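Local coordinates for protein Dot/Icm T4SS effector (Legionella pneumophila, PDB 6VVE) that acts as a Legionella effector kinase that is activated by host inositol hexakisphosphate and binds ADP with manganese, at residues N6-G11 / E34-R39; P16-E21 / F26-Y31; E114-L119 / F128-W133; K120-Q125 / L169-D174. All coordinates share one frame; numbering follows the deposited sequence.

The four contacts run from an amino-terminal sheet that helps hold inositol hexakisphosphate to the body of the kinase. Interactions 1 and 2 lie on neighbouring strands, 34-41 and 26-30 respectively, with centres about 10 Å apart, and both touch the inositol phosphate. Their strands are joined by probable hydrogen bonds such as Val38 N to Lys27 O, 2.8 Å. Helix 102-121 then carries the structure inward: interaction 3 packs on one face of it, and its carboxyl-terminal end provides interaction 4, whose centre is about 11 Å from that of interaction 3. In interaction 3 the Leu130 side chain is about 10 Å from ADP and that of Gln116 about 13 Å from inositol hexakisphosphate.

Interaction 1: residues N6-G11 / E34-R39. With IHP (inositol hexakisphosphate), chain B.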
# COMPACT_ATOMS: atom_id res chain seq x y z
N ASN A 6 -7.88 1.43 26.52
CA ASN A 6 -7.66 0.84 27.84
C ASN A 6 -8.27 -0.55 27.96
O ASN A 6 -7.81 -1.34 28.79
CB ASN A 6 -8.21 1.77 28.92
CG ASN A 6 -7.55 3.13 28.90
OD1 ASN A 6 -8.13 4.11 28.40
ND2 ASN A 6 -6.33 3.21 29.42
N LYS A 7 -9.28 -0.86 27.15
CA LYS A 7 -9.83 -2.21 27.14
C LYS A 7 -9.01 -3.15 26.27
O LYS A 7 -8.89 -4.34 26.59
CB LYS A 7 -11.28 -2.18 26.65
CG LYS A 7 -12.20 -1.31 27.49
CD LYS A 7 -13.64 -1.40 27.00
CE LYS A 7 -14.60 -0.67 27.93
NZ LYS A 7 -14.61 -1.25 29.30
N ILE A 8 -8.44 -2.64 25.18
CA ILE A 8 -7.64 -3.47 24.29
C ILE A 8 -6.38 -3.96 24.99
O ILE A 8 -6.00 -5.13 24.86
CB ILE A 8 -7.30 -2.70 23.00
CG1 ILE A 8 -8.58 -2.47 22.18
CG2 ILE A 8 -6.25 -3.44 22.20
CD1 ILE A 8 -8.42 -1.41 21.09
N VAL A 9 -5.72 -3.07 25.75
CA VAL A 9 -4.50 -3.46 26.44
C VAL A 9 -4.78 -4.49 27.53
O VAL A 9 -3.84 -5.13 28.04
CB VAL A 9 -3.80 -2.23 27.04
CG1 VAL A 9 -3.33 -1.30 25.94
CG2 VAL A 9 -4.73 -1.51 28.00
N ASN A 10 -6.04 -4.68 27.92
CA ASN A 10 -6.42 -5.73 28.85
C ASN A 10 -6.69 -7.06 28.15
O ASN A 10 -6.97 -8.05 28.83
CB ASN A 10 -7.66 -5.31 29.64
CG ASN A 10 -7.34 -4.31 30.73
OD1 ASN A 10 -6.21 -4.24 31.22
ND2 ASN A 10 -8.34 -3.52 31.12
N GLY A 11 -6.59 -7.10 26.83
CA GLY A 11 -6.77 -8.34 26.10
C GLY A 11 -5.59 -9.28 26.25
O GLY A 11 -4.84 -9.17 27.22
N GLU A 34 -10.43 -9.64 17.75
CA GLU A 34 -9.76 -8.67 16.89
C GLU A 34 -8.33 -8.49 17.39
O GLU A 34 -8.11 -8.30 18.58
CB GLU A 34 -10.49 -7.32 16.90
CG GLU A 34 -11.95 -7.39 16.46
CD GLU A 34 -12.10 -7.77 14.99
OE1 GLU A 34 -11.08 -7.76 14.26
OE2 GLU A 34 -13.24 -8.10 14.58
N VAL A 35 -7.37 -8.56 16.47
CA VAL A 35 -5.96 -8.39 16.80
C VAL A 35 -5.56 -6.96 16.47
O VAL A 35 -5.68 -6.51 15.32
CB VAL A 35 -5.09 -9.40 16.03
CG1 VAL A 35 -3.61 -9.06 16.19
CG2 VAL A 35 -5.37 -10.81 16.50
N TYR A 36 -5.10 -6.24 17.49
CA TYR A 36 -4.73 -4.84 17.38
C TYR A 36 -3.23 -4.66 17.60
O TYR A 36 -2.57 -5.47 18.27
CB TYR A 36 -5.46 -3.98 18.42
CG TYR A 36 -6.97 -4.01 18.35
CD1 TYR A 36 -7.69 -4.99 19.01
CD2 TYR A 36 -7.67 -3.03 17.64
CE1 TYR A 36 -9.06 -5.01 18.95
CE2 TYR A 36 -9.05 -3.05 17.58
CZ TYR A 36 -9.74 -4.04 18.23
OH TYR A 36 -11.11 -4.07 18.18
N ALA A 37 -2.70 -3.58 17.03
CA ALA A 37 -1.36 -3.09 17.35
C ALA A 37 -1.51 -1.77 18.10
O ALA A 37 -2.19 -0.86 17.62
CB ALA A 37 -0.52 -2.90 16.09
N VAL A 38 -0.90 -1.68 19.28
CA VAL A 38 -1.00 -0.52 20.15
C VAL A 38 0.37 0.13 20.28
O VAL A 38 1.35 -0.55 20.57
CB VAL A 38 -1.54 -0.90 21.54
CG1 VAL A 38 -1.55 0.31 22.47
CG2 VAL A 38 -2.94 -1.49 21.43
N ARG A 39 0.43 1.45 20.05
CA ARG A 39 1.67 2.20 20.20
C ARG A 39 1.64 3.00 21.49
O ARG A 39 0.57 3.37 21.99
CB ARG A 39 1.90 3.12 19.01
CG ARG A 39 0.90 4.25 18.85
CD ARG A 39 1.26 5.15 17.67
NE ARG A 39 0.43 6.35 17.61
CZ ARG A 39 0.69 7.48 18.25
NH1 ARG A 39 1.77 7.57 19.01
NH2 ARG A 39 -0.12 8.52 18.14
C1 IHP B . -5.37 -18.50 15.86
C2 IHP B . -5.37 -19.79 16.70
C3 IHP B . -3.96 -20.17 17.15
C4 IHP B . -3.31 -19.02 17.93
C5 IHP B . -3.21 -17.77 17.03
C6 IHP B . -4.58 -17.35 16.49
O11 IHP B . -6.71 -18.06 15.71
P1 IHP B . -7.42 -18.20 14.25
O21 IHP B . -8.16 -16.93 13.93
O31 IHP B . -6.38 -18.49 13.19
O41 IHP B . -8.41 -19.36 14.29
O12 IHP B . -5.90 -20.82 15.90
P2 IHP B . -7.14 -21.74 16.50
O22 IHP B . -7.64 -21.14 17.79
O32 IHP B . -8.26 -21.75 15.50
O42 IHP B . -6.64 -23.13 16.74
O13 IHP B . -3.19 -20.41 16.01
P3 IHP B . -2.20 -21.72 15.93
O23 IHP B . -2.51 -22.67 17.08
O33 IHP B . -2.43 -22.43 14.60
O43 IHP B . -0.76 -21.28 16.01
O14 IHP B . -2.03 -19.39 18.35
P4 IHP B . -1.65 -19.14 19.93
O24 IHP B . -2.57 -19.94 20.82
O34 IHP B . -1.84 -17.66 20.25
O44 IHP B . -0.22 -19.55 20.18
O15 IHP B . -2.68 -16.71 17.77
P5 IHP B . -1.19 -16.16 17.40
O25 IHP B . -0.50 -15.68 18.67
O35 IHP B . -0.36 -17.25 16.78
O45 IHP B . -1.32 -15.01 16.43
O16 IHP B . -4.39 -16.37 15.49
P6 IHP B . -4.86 -14.82 15.79
O26 IHP B . -5.71 -14.31 14.64
O36 IHP B . -5.66 -14.76 17.07
O46 IHP B . -3.62 -13.96 15.94
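A short amino-terminal helix laid against one face of an antiparallel sheet is the element to which this contact belongs, and Ile8 is the residue that docks it onto strand 34-41. The isoleucine crosses Tyr36 at about a right angle. Its CD1 methyl sits over the centre of the phenol ring, 3.8 Å from the centroid and only 8° off the ring normal, which is a CH-pi contact over the face. The second branch covers the base of the ring: CG2, anti to the backbone N (CG1 at chi1 -68°), lies 3.8 Å from Tyr36 CD1 and also reaches Val38 CG2 at 3.9 Å. One forked side chain thus bridges two residues that point to the same side of the strand. Val9 adds a looser touch, its CG1 4.2 Å from Val38 CG1. A type I turn from Ile8 to Gly11 follows directly, closed by Gly11 N to Ile8 O, 2.8 Å. Tyr31 and Tyr48 also pack on Ile8. Val35 points away from the helix, and its CG2 comes within 3.6 Å of O46 of the inositol hexakisphosphate. The result is a helix-on-sheet packing whose strand lends Val35, from its other face, to the inositol phosphate pocket.

Interaction 2: residues P16-E21 / F26-Y31. With IHP (inositol hexakisphosphate), chain B.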
# COMPACT_ATOMS: atom_id res chain seq x y z
N PRO A 16 5.07 -11.29 21.93
CA PRO A 16 6.23 -12.16 21.70
C PRO A 16 6.15 -12.96 20.41
O PRO A 16 7.19 -13.44 19.92
CB PRO A 16 6.23 -13.08 22.93
CG PRO A 16 5.47 -12.33 23.97
CD PRO A 16 4.41 -11.55 23.22
N HIS A 17 4.97 -13.14 19.85
CA HIS A 17 4.80 -13.88 18.60
C HIS A 17 5.02 -13.02 17.36
O HIS A 17 4.86 -13.53 16.25
CB HIS A 17 3.40 -14.49 18.54
CG HIS A 17 3.13 -15.50 19.60
ND1 HIS A 17 1.87 -16.00 19.85
CD2 HIS A 17 3.96 -16.11 20.49
CE1 HIS A 17 1.94 -16.88 20.84
NE2 HIS A 17 3.20 -16.96 21.24
N TYR A 18 5.38 -11.74 17.53
CA TYR A 18 5.46 -10.84 16.39
C TYR A 18 6.61 -9.83 16.50
O TYR A 18 7.24 -9.49 15.49
CB TYR A 18 4.13 -10.09 16.22
CG TYR A 18 2.99 -10.98 15.79
CD1 TYR A 18 2.91 -11.48 14.50
CD2 TYR A 18 1.99 -11.34 16.69
CE1 TYR A 18 1.87 -12.31 14.10
CE2 TYR A 18 0.94 -12.17 16.31
CZ TYR A 18 0.89 -12.64 15.01
OH TYR A 18 -0.14 -13.48 14.62
N LEU A 19 6.90 -9.37 17.71
CA LEU A 19 7.87 -8.31 17.91
C LEU A 19 8.88 -8.73 18.96
O LEU A 19 8.66 -9.66 19.73
CB LEU A 19 7.19 -7.00 18.33
CG LEU A 19 6.20 -6.39 17.34
CD1 LEU A 19 5.41 -5.27 17.99
CD2 LEU A 19 6.93 -5.89 16.11
N SER A 20 10.00 -8.01 18.99
CA SER A 20 11.02 -8.24 20.00
C SER A 20 10.47 -7.96 21.39
O SER A 20 9.62 -7.08 21.58
CB SER A 20 12.24 -7.36 19.74
OG SER A 20 11.85 -6.01 19.57
N GLU A 21 10.95 -8.73 22.36
CA GLU A 21 10.49 -8.63 23.74
C GLU A 21 11.66 -8.36 24.67
O GLU A 21 12.72 -8.96 24.51
CB GLU A 21 9.79 -9.94 24.17
CG GLU A 21 8.56 -9.74 25.03
CD GLU A 21 7.45 -9.01 24.30
OE1 GLU A 21 6.53 -8.50 24.96
OE2 GLU A 21 7.52 -8.93 23.05
N PHE A 26 5.58 -0.70 20.98
CA PHE A 26 4.45 -1.35 20.34
C PHE A 26 4.13 -2.67 21.02
O PHE A 26 5.03 -3.39 21.46
CB PHE A 26 4.72 -1.60 18.84
CG PHE A 26 4.99 -0.36 18.05
CD1 PHE A 26 3.94 0.40 17.56
CD2 PHE A 26 6.28 0.04 17.78
CE1 PHE A 26 4.17 1.54 16.82
CE2 PHE A 26 6.53 1.19 17.04
CZ PHE A 26 5.47 1.93 16.55
N LYS A 27 2.83 -2.98 21.09
CA LYS A 27 2.34 -4.24 21.63
C LYS A 27 1.23 -4.76 20.73
O LYS A 27 0.51 -3.97 20.11
CB LYS A 27 1.82 -4.09 23.06
CG LYS A 27 2.87 -3.68 24.09
CD LYS A 27 3.81 -4.84 24.42
CE LYS A 27 4.85 -4.42 25.45
NZ LYS A 27 5.81 -5.51 25.78
N ILE A 28 1.07 -6.08 20.71
CA ILE A 28 0.02 -6.74 19.94
C ILE A 28 -0.94 -7.39 20.92
O ILE A 28 -0.52 -8.16 21.80
CB ILE A 28 0.59 -7.78 18.97
CG1 ILE A 28 1.65 -7.16 18.06
CG2 ILE A 28 -0.54 -8.40 18.15
CD1 ILE A 28 1.13 -6.05 17.17
N TYR A 29 -2.24 -7.09 20.77
CA TYR A 29 -3.26 -7.61 21.66
C TYR A 29 -4.41 -8.20 20.85
O TYR A 29 -4.81 -7.64 19.82
CB TYR A 29 -3.83 -6.53 22.59
CG TYR A 29 -2.82 -5.88 23.50
CD1 TYR A 29 -2.40 -6.53 24.66
CD2 TYR A 29 -2.30 -4.63 23.22
CE1 TYR A 29 -1.48 -5.93 25.51
CE2 TYR A 29 -1.38 -4.03 24.07
CZ TYR A 29 -0.98 -4.69 25.21
OH TYR A 29 -0.06 -4.09 26.04
N ARG A 30 -4.94 -9.33 21.33
CA ARG A 30 -6.20 -9.88 20.84
C ARG A 30 -7.30 -9.47 21.81
O ARG A 30 -7.25 -9.82 22.99
CB ARG A 30 -6.12 -11.40 20.71
CG ARG A 30 -7.32 -12.00 19.97
CD ARG A 30 -7.22 -13.53 19.83
NE ARG A 30 -6.62 -14.16 21.00
CZ ARG A 30 -5.49 -14.85 21.00
NH1 ARG A 30 -4.81 -15.04 19.88
NH2 ARG A 30 -5.03 -15.37 22.12
N TYR A 31 -8.28 -8.72 21.31
CA TYR A 31 -9.38 -8.23 22.14
C TYR A 31 -10.69 -8.40 21.39
O TYR A 31 -10.89 -7.79 20.34
CB TYR A 31 -9.16 -6.75 22.51
CG TYR A 31 -10.38 -6.08 23.10
CD1 TYR A 31 -10.80 -6.37 24.39
CD2 TYR A 31 -11.11 -5.15 22.37
CE1 TYR A 31 -11.92 -5.76 24.94
CE2 TYR A 31 -12.22 -4.53 22.91
CZ TYR A 31 -12.62 -4.84 24.19
OH TYR A 31 -13.73 -4.23 24.73
C1 IHP B . -5.37 -18.50 15.86
C2 IHP B . -5.37 -19.79 16.70
C3 IHP B . -3.96 -20.17 17.15
C4 IHP B . -3.31 -19.02 17.93
C5 IHP B . -3.21 -17.77 17.03
C6 IHP B . -4.58 -17.35 16.49
O11 IHP B . -6.71 -18.06 15.71
P1 IHP B . -7.42 -18.20 14.25
O21 IHP B . -8.16 -16.93 13.93
O31 IHP B . -6.38 -18.49 13.19
O41 IHP B . -8.41 -19.36 14.29
O12 IHP B . -5.90 -20.82 15.90
P2 IHP B . -7.14 -21.74 16.50
O22 IHP B . -7.64 -21.14 17.79
O32 IHP B . -8.26 -21.75 15.50
O42 IHP B . -6.64 -23.13 16.74
O13 IHP B . -3.19 -20.41 16.01
P3 IHP B . -2.20 -21.72 15.93
O23 IHP B . -2.51 -22.67 17.08
O33 IHP B . -2.43 -22.43 14.60
O43 IHP B . -0.76 -21.28 16.01
O14 IHP B . -2.03 -19.39 18.35
P4 IHP B . -1.65 -19.14 19.93
O24 IHP B . -2.57 -19.94 20.82
O34 IHP B . -1.84 -17.66 20.25
O44 IHP B . -0.22 -19.55 20.18
O15 IHP B . -2.68 -16.71 17.77
P5 IHP B . -1.19 -16.16 17.40
O25 IHP B . -0.50 -15.68 18.67
O35 IHP B . -0.36 -17.25 16.78
O45 IHP B . -1.32 -15.01 16.43
O16 IHP B . -4.39 -16.37 15.49
P6 IHP B . -4.86 -14.82 15.79
O26 IHP B . -5.71 -14.31 14.64
O36 IHP B . -5.66 -14.76 17.07
O46 IHP B . -3.62 -13.96 15.94
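With CG set anti to the carbonyl carbon in both His17 (chi1 -63°) and Tyr18 (chi1 -68°), consecutive rings are directed to one phosphate of inositol hexakisphosphate, while Tyr18 also packs against strand 26-30. Its CD2 meets Ile28 CG2 at 4.1 Å, the two side chains crossing at about a right angle. Farther out, Tyr18 OH donates to IHP O45 at 2.6 Å, with the oxygen near the ring plane at the edge. His17 ND1 gives a nearly straight bond of 2.7 Å to IHP O25 (166° at the hydrogen). These two oxygens belong to the same phosphate, P5, so the pair grips it as a fork. From the strand, Arg30 bends at chi3 and its NH1 donates to O36 of the adjoining P6 phosphate, 2.9 Å away. At the other end of the contact Leu19 CD1 lies 3.8 Å from Phe26 CB and also touches Ile28, and the outer margin carries a salt bridge, weak as a hydrogen bond, between Glu21 OE1 and Lys27 NZ at 3.2 Å. Lys87, Lys91 and Lys136 also donate to the ligand. Aromatic and basic donors gathered from a loop and a strand around a polyanion are characteristic of an inositol phosphate pocket, here that of the activating ligand.

Interaction 3: residues E114-L119 / F128-W133; sequences EQQFFL and FVLGLW
Leu130 can be followed outward from its backbone towards helix 102-121. Its CB lies 3.9 Å from Gln116 OE1, and CG keeps close to the same oxygen. At the tip, CD1 approaches OE1 at 3.4 Å and then meets Leu119 CD1 at 3.7 Å, the two leucines touching tip to tip, whereas Leu130 and Gln116 slide past each other in opposite directions. The other Leu119 methyl, CD2, approaches the Phe128 ring obliquely, 3.7 Å from its CD1. CG of Gln116 is anti to the backbone N (chi1 -169°) and the chain bends at chi2, which carries the amide alongside the leucine to two waters. One water lies 2.7 Å from both Gln116 OE1 and Phe128 O and accepts from Leu130 N at 3.1 Å; the other accepts a hydrogen bond from Gln116 NE2 and lies 2.7 Å from Leu130 O. Leu172 of helix 159-174 covers both Leu119 and Phe128, and the intervening Val129 faces away from the helix and touches ADP. Chemically, the contact pairs a leucine-phenylalanine core with a buried amide that meets the backbone polar atoms of Phe128 and Leu130 through water.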
# COMPACT_ATOMS: atom_id res chain seq x y z
N GLU A 114 3.97 0.88 11.94
CA GLU A 114 4.07 2.33 11.75
C GLU A 114 3.35 2.74 10.47
O GLU A 114 2.66 3.77 10.44
CB GLU A 114 5.54 2.75 11.70
CG GLU A 114 6.29 2.51 13.01
CD GLU A 114 7.75 2.86 12.91
OE1 GLU A 114 8.37 2.57 11.86
OE2 GLU A 114 8.29 3.45 13.87
N GLN A 115 3.49 1.95 9.41
CA GLN A 115 2.83 2.29 8.15
C GLN A 115 1.31 2.16 8.29
O GLN A 115 0.56 2.96 7.72
CB GLN A 115 3.37 1.41 7.03
CG GLN A 115 4.82 1.74 6.67
CD GLN A 115 5.49 0.68 5.84
OE1 GLN A 115 4.84 -0.21 5.29
NE2 GLN A 115 6.81 0.77 5.72
N GLN A 116 0.85 1.17 9.04
CA GLN A 116 -0.57 1.06 9.33
C GLN A 116 -1.08 2.32 10.03
O GLN A 116 -2.16 2.83 9.70
CB GLN A 116 -0.85 -0.17 10.18
CG GLN A 116 -2.32 -0.54 10.32
CD GLN A 116 -2.83 -1.37 9.15
OE1 GLN A 116 -2.77 -0.94 8.00
NE2 GLN A 116 -3.30 -2.57 9.44
N PHE A 117 -0.31 2.84 10.99
CA PHE A 117 -0.73 4.07 11.67
C PHE A 117 -0.77 5.25 10.70
O PHE A 117 -1.67 6.08 10.77
CB PHE A 117 0.21 4.38 12.84
CG PHE A 117 -0.19 3.69 14.12
CD1 PHE A 117 -1.19 4.23 14.92
CD2 PHE A 117 0.42 2.52 14.52
CE1 PHE A 117 -1.57 3.61 16.10
CE2 PHE A 117 0.04 1.88 15.68
CZ PHE A 117 -0.96 2.43 16.48
N PHE A 118 0.22 5.34 9.80
CA PHE A 118 0.16 6.36 8.76
C PHE A 118 -1.13 6.25 7.97
O PHE A 118 -1.83 7.25 7.75
CB PHE A 118 1.37 6.24 7.83
CG PHE A 118 1.30 7.14 6.63
CD1 PHE A 118 0.62 6.75 5.49
CD2 PHE A 118 1.92 8.38 6.65
CE1 PHE A 118 0.54 7.59 4.39
CE2 PHE A 118 1.85 9.22 5.55
CZ PHE A 118 1.16 8.82 4.42
N LEU A 119 -1.47 5.03 7.54
CA LEU A 119 -2.69 4.83 6.76
C LEU A 119 -3.92 5.26 7.54
O LEU A 119 -4.80 5.94 7.00
CB LEU A 119 -2.81 3.37 6.33
CG LEU A 119 -1.76 2.83 5.37
CD1 LEU A 119 -2.00 1.33 5.10
CD2 LEU A 119 -1.74 3.61 4.08
N PHE A 128 -5.39 -0.82 1.56
CA PHE A 128 -4.14 -1.57 1.60
C PHE A 128 -4.28 -2.72 2.58
O PHE A 128 -4.87 -2.57 3.66
CB PHE A 128 -2.97 -0.67 2.00
CG PHE A 128 -2.84 0.57 1.15
CD1 PHE A 128 -3.59 1.71 1.45
CD2 PHE A 128 -2.00 0.59 0.06
CE1 PHE A 128 -3.48 2.84 0.67
CE2 PHE A 128 -1.89 1.73 -0.73
CZ PHE A 128 -2.63 2.86 -0.42
N VAL A 129 -3.75 -3.88 2.22
CA VAL A 129 -3.89 -5.10 3.02
C VAL A 129 -2.52 -5.33 3.66
O VAL A 129 -1.66 -6.03 3.13
CB VAL A 129 -4.36 -6.29 2.21
CG1 VAL A 129 -4.38 -7.54 3.07
CG2 VAL A 129 -5.72 -6.02 1.61
N LEU A 130 -2.34 -4.79 4.87
CA LEU A 130 -1.12 -5.04 5.63
C LEU A 130 -1.36 -6.18 6.62
O LEU A 130 -2.48 -6.66 6.81
CB LEU A 130 -0.67 -3.77 6.36
CG LEU A 130 -0.12 -2.67 5.46
CD1 LEU A 130 0.16 -1.39 6.25
CD2 LEU A 130 1.15 -3.14 4.76
N GLY A 131 -0.27 -6.61 7.26
CA GLY A 131 -0.34 -7.75 8.16
C GLY A 131 0.95 -7.86 8.93
O GLY A 131 1.76 -6.93 8.94
N LEU A 132 1.14 -9.01 9.58
CA LEU A 132 2.30 -9.22 10.43
C LEU A 132 2.86 -10.62 10.23
O LEU A 132 2.11 -11.57 9.95
CB LEU A 132 1.97 -9.01 11.91
CG LEU A 132 1.39 -7.65 12.28
CD1 LEU A 132 0.90 -7.66 13.72
CD2 LEU A 132 2.42 -6.55 12.06
N TRP A 133 4.18 -10.74 10.38
CA TRP A 133 4.86 -12.02 10.28
C TRP A 133 4.85 -12.69 11.65
O TRP A 133 5.35 -12.12 12.63
CB TRP A 133 6.30 -11.82 9.80
CG TRP A 133 6.41 -11.44 8.36
CD1 TRP A 133 6.58 -10.18 7.86
CD2 TRP A 133 6.36 -12.32 7.24
NE1 TRP A 133 6.64 -10.23 6.48
CE2 TRP A 133 6.51 -11.54 6.08
CE3 TRP A 133 6.21 -13.70 7.10
CZ2 TRP A 133 6.51 -12.08 4.80
CZ3 TRP A 133 6.22 -14.24 5.82
CH2 TRP A 133 6.36 -13.43 4.69
O HOH W 1 -4.33 -5.33 8.23
O HOH W 2 -4.06 -2.56 6.23

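Interaction 4: residues K120-Q125 / L169-D174; sequences KYHGIQ and LKELND
The imidazole of His122 and the carboxylate of Glu171 are the flat groups that meet here, their planes 70° apart. Glu171 approaches the ring at its edge, near the imidazole plane: its OE2 lies 3.3 Å from His122 CD2 and 3.5 Å from His122 CB, so it meets C-H groups and not a ring nitrogen. On the ring itself Phe118 stacks, and its carbonyl oxygen is hydrogen-bonded to His122 ND1. No salt bridge forms: His122 NE2 stays 4.6 Å from Glu171 OE2. The carboxylate's second oxygen, OE1, lies 3.6 Å from Ile124 CG2. Glu171 gets there with CG anti to the backbone N (chi1 -152°) and an extended chain beyond, crossing both partners at a slant. Deeper in, Ile124 reaches loosely toward Leu172, and Leu119 packs on Ile124 as well. The chain leaves helix 102-121 at Gly123, whose positive phi belongs to a Schellman motif, with Gly123 N bonded to Lys120 O at 3.0 Å and Ile124 N to Leu119 O, also at 3.0 Å. On the other segment, Lys170 NZ and Asp174 OD2, one turn on, form a salt bridge of 2.7 Å. Were His122 protonated, Glu171 would probably stabilise its charge through space; the contact observed is van der Waals packing of a carboxylate against ring and aliphatic C-H groups, between the turn that follows helix 102-121 and a side of helix 159-174.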
# COMPACT_ATOMS: atom_id res chain seq x y z
N LYS A 120 -3.99 4.90 8.83
CA LYS A 120 -5.12 5.30 9.65
C LYS A 120 -5.22 6.82 9.75
O LYS A 120 -6.30 7.40 9.58
CB LYS A 120 -5.02 4.67 11.04
CG LYS A 120 -6.14 5.09 11.98
CD LYS A 120 -6.02 4.41 13.34
CE LYS A 120 -7.02 5.00 14.33
NZ LYS A 120 -7.07 4.24 15.60
N TYR A 121 -4.09 7.48 10.02
CA TYR A 121 -4.09 8.93 10.20
C TYR A 121 -4.36 9.68 8.90
O TYR A 121 -4.53 10.91 8.94
CB TYR A 121 -2.75 9.37 10.79
CG TYR A 121 -2.49 8.83 12.19
CD1 TYR A 121 -3.53 8.37 12.98
CD2 TYR A 121 -1.20 8.77 12.70
CE1 TYR A 121 -3.29 7.88 14.26
CE2 TYR A 121 -0.95 8.29 13.97
CZ TYR A 121 -2.00 7.84 14.75
OH TYR A 121 -1.77 7.35 16.01
N HIS A 122 -4.42 8.99 7.76
CA HIS A 122 -4.84 9.58 6.50
C HIS A 122 -6.15 9.00 5.99
O HIS A 122 -6.58 9.37 4.90
CB HIS A 122 -3.74 9.40 5.45
CG HIS A 122 -2.50 10.19 5.74
ND1 HIS A 122 -1.70 9.95 6.83
CD2 HIS A 122 -1.93 11.22 5.07
CE1 HIS A 122 -0.69 10.80 6.83
NE2 HIS A 122 -0.81 11.58 5.78
N GLY A 123 -6.79 8.12 6.75
CA GLY A 123 -8.07 7.56 6.35
C GLY A 123 -8.03 6.76 5.07
O GLY A 123 -8.96 6.84 4.26
N ILE A 124 -6.97 5.98 4.86
CA ILE A 124 -6.83 5.19 3.64
C ILE A 124 -6.40 3.76 3.96
O ILE A 124 -5.99 3.00 3.07
CB ILE A 124 -5.82 5.84 2.68
CG1 ILE A 124 -4.50 6.15 3.41
CG2 ILE A 124 -6.39 7.11 2.08
CD1 ILE A 124 -3.39 6.58 2.49
N GLN A 125 -6.51 3.36 5.24
CA GLN A 125 -6.11 2.01 5.62
C GLN A 125 -6.89 0.95 4.84
O GLN A 125 -6.35 -0.11 4.52
CB GLN A 125 -6.31 1.81 7.12
CG GLN A 125 -5.90 0.42 7.61
CD GLN A 125 -6.07 0.25 9.11
OE1 GLN A 125 -6.27 1.22 9.85
NE2 GLN A 125 -6.00 -0.99 9.57
N LEU A 169 -3.51 6.01 -3.09
CA LEU A 169 -2.11 5.67 -3.34
C LEU A 169 -1.26 6.93 -3.51
O LEU A 169 -0.10 6.97 -3.09
CB LEU A 169 -1.99 4.78 -4.56
CG LEU A 169 -0.59 4.34 -4.99
CD1 LEU A 169 0.10 3.61 -3.85
CD2 LEU A 169 -0.66 3.46 -6.24
N LYS A 170 -1.83 7.97 -4.13
CA LYS A 170 -1.11 9.22 -4.28
C LYS A 170 -0.80 9.84 -2.92
O LYS A 170 0.30 10.36 -2.71
CB LYS A 170 -1.92 10.20 -5.12
CG LYS A 170 -1.22 11.54 -5.37
CD LYS A 170 -2.13 12.50 -6.13
CE LYS A 170 -1.43 13.83 -6.39
NZ LYS A 170 -0.95 14.47 -5.14
N GLU A 171 -1.76 9.80 -2.00
CA GLU A 171 -1.51 10.28 -0.64
C GLU A 171 -0.34 9.52 -0.03
O GLU A 171 0.51 10.10 0.65
CB GLU A 171 -2.77 10.11 0.21
CG GLU A 171 -2.91 11.10 1.34
CD GLU A 171 -4.29 11.09 1.96
OE1 GLU A 171 -5.19 10.42 1.41
OE2 GLU A 171 -4.49 11.76 3.00
N LEU A 172 -0.26 8.21 -0.29
CA LEU A 172 0.88 7.42 0.16
C LEU A 172 2.17 7.89 -0.52
O LEU A 172 3.17 8.16 0.15
CB LEU A 172 0.62 5.95 -0.14
CG LEU A 172 1.59 4.93 0.46
CD1 LEU A 172 1.34 4.78 1.95
CD2 LEU A 172 1.46 3.59 -0.26
N ASN A 173 2.14 8.01 -1.85
CA ASN A 173 3.33 8.42 -2.58
C ASN A 173 3.78 9.81 -2.16
O ASN A 173 4.99 10.07 -2.03
CB ASN A 173 3.08 8.37 -4.09
CG ASN A 173 2.69 6.98 -4.59
OD1 ASN A 173 2.05 6.84 -5.63
ND2 ASN A 173 3.09 5.94 -3.85
N ASP A 174 2.83 10.74 -1.97
CA ASP A 174 3.20 12.10 -1.59
C ASP A 174 4.02 12.13 -0.30
O ASP A 174 4.81 13.06 -0.10
CB ASP A 174 1.95 12.96 -1.42
CG ASP A 174 1.29 13.30 -2.75
OD1 ASP A 174 1.90 13.03 -3.80
OD2 ASP A 174 0.16 13.83 -2.74